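Local atomic coordinates of monomethylamine methyltransferase MtmB1 (PDB entry 1NTH), a protein that transfers the methyl group of monomethylamine to the corrinoid cofactor of its partner protein MtmC in methanogenesis from methylamine. Residues 67-70 with 71-75. Residues are numbered along the deposited sequence; the frame is centred on the assembly and turned at random.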
# COMPACT_ATOMS: atom_id res chain seq x y z
N PHE A 67 -19.23 -39.31 -5.21
CA PHE A 67 -20.26 -38.31 -5.47
C PHE A 67 -21.56 -38.75 -4.79
O PHE A 67 -22.21 -37.97 -4.10
CB PHE A 67 -20.49 -38.17 -6.97
CG PHE A 67 -21.42 -37.05 -7.36
CD1 PHE A 67 -20.92 -35.88 -7.94
CD2 PHE A 67 -22.79 -37.16 -7.16
CE1 PHE A 67 -21.78 -34.85 -8.32
CE2 PHE A 67 -23.66 -36.13 -7.53
CZ PHE A 67 -23.15 -34.97 -8.12
N GLU A 68 -21.92 -40.02 -4.98
CA GLU A 68 -23.15 -40.54 -4.41
C GLU A 68 -23.10 -40.59 -2.88
O GLU A 68 -24.12 -40.38 -2.22
CB GLU A 68 -23.42 -41.95 -4.95
CG GLU A 68 -24.86 -42.42 -4.77
CD GLU A 68 -25.10 -43.81 -5.33
OE1 GLU A 68 -24.53 -44.13 -6.40
OE2 GLU A 68 -25.88 -44.57 -4.72
N MET A 69 -21.93 -40.86 -2.33
CA MET A 69 -21.77 -40.88 -0.88
C MET A 69 -22.14 -39.51 -0.32
O MET A 69 -22.92 -39.40 0.62
CB MET A 69 -20.31 -41.20 -0.54
CG MET A 69 -20.00 -41.33 0.94
SD MET A 69 -20.54 -42.90 1.64
CE MET A 69 -20.31 -42.59 3.38
N LEU A 70 -21.57 -38.46 -0.91
CA LEU A 70 -21.85 -37.11 -0.44
C LEU A 70 -23.31 -36.73 -0.64
O LEU A 70 -23.94 -36.15 0.25
CB LEU A 70 -20.95 -36.11 -1.18
CG LEU A 70 -21.03 -34.66 -0.70
CD1 LEU A 70 -20.61 -34.57 0.77
CD2 LEU A 70 -20.11 -33.79 -1.56
N LEU A 71 -23.86 -37.05 -1.81
CA LEU A 71 -25.24 -36.73 -2.12
C LEU A 71 -26.27 -37.42 -1.24
O LEU A 71 -27.24 -36.80 -0.79
CB LEU A 71 -25.53 -37.06 -3.59
CG LEU A 71 -26.98 -36.88 -4.03
CD1 LEU A 71 -27.39 -35.41 -3.94
CD2 LEU A 71 -27.14 -37.39 -5.45
N GLU A 72 -26.07 -38.71 -0.99
CA GLU A 72 -27.02 -39.49 -0.19
C GLU A 72 -26.89 -39.32 1.32
O GLU A 72 -27.90 -39.31 2.04
CB GLU A 72 -26.91 -40.97 -0.54
CG GLU A 72 -27.27 -41.28 -1.98
CD GLU A 72 -28.70 -40.92 -2.33
OE1 GLU A 72 -29.61 -41.33 -1.58
OE2 GLU A 72 -28.91 -40.22 -3.34
N CYS A 73 -25.67 -39.17 1.82
CA CYS A 73 -25.44 -39.02 3.25
C CYS A 73 -25.58 -37.59 3.73
O CYS A 73 -26.31 -37.30 4.68
CB CYS A 73 -24.05 -39.51 3.64
SG CYS A 73 -23.82 -41.28 3.48
N GLY A 74 -24.85 -36.69 3.08
CA GLY A 74 -24.87 -35.30 3.49
C GLY A 74 -23.74 -35.10 4.48
O GLY A 74 -22.82 -35.93 4.57
N ILE A 75 -23.81 -34.02 5.25
CA ILE A 75 -22.79 -33.71 6.24
C ILE A 75 -23.41 -33.54 7.63
O ILE A 75 -24.40 -32.83 7.79
CB ILE A 75 -22.06 -32.39 5.87
CG1 ILE A 75 -21.40 -32.53 4.49
CG2 ILE A 75 -21.03 -32.05 6.94
CD1 ILE A 75 -20.29 -33.57 4.43
O HOH W 1 -26.24 -34.52 0.46
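Residues 67-73 form the last turns of helix 56-73, where the amides of Leu-71, Glu-72 and Cys-73 bond to the carbonyls of Phe-67, Glu-68 and Met-69 in the i to i+4 pattern. The bond from Gly-74 N to Leu-70 O is weak, with an N-H...O angle of 134°. A water donates to Leu-70 O as well and, at 2.8 Å, to Leu-71 O, linking two carbonyls of the final turn. Three side-chain pairs follow the same spacing. Leu-71 CD2 lies at the edge of the Phe-67 ring, near its plane, 4.2 Å from CE2. In the conformers given, the CG atoms of Glu-68 and Glu-72 approach to 3.9 Å; their carboxylates, planes nearly perpendicular, stay apart. Glu-68 OE1 forms a salt bridge with Lys-42 NZ and a hydrogen bond with Tyr-43 OH. Met-69, in the conformer given, bends at chi2 (77°), and its CE comes 3.7 Å from Cys-73 SG. That sulfur stands beside its own backbone N (chi1 -68°), 3.5 Å from Met-69 O. Beyond the helix, Ile-75 CD1 meets Leu-70 CD1 at 3.8 Å. Phe-67 and Leu-71 pack on helix 88-95, Met-69 and Cys-73 on helix 24-42, and Leu-70 and Ile-75 on helix 271-288. This is a helix C-terminus ended by a glycine of positive phi, Gly-74, leading directly into strand 75-77, where Ile-75 pairs with Val-84 in a small mixed sheet separate from the TIM barrel strands.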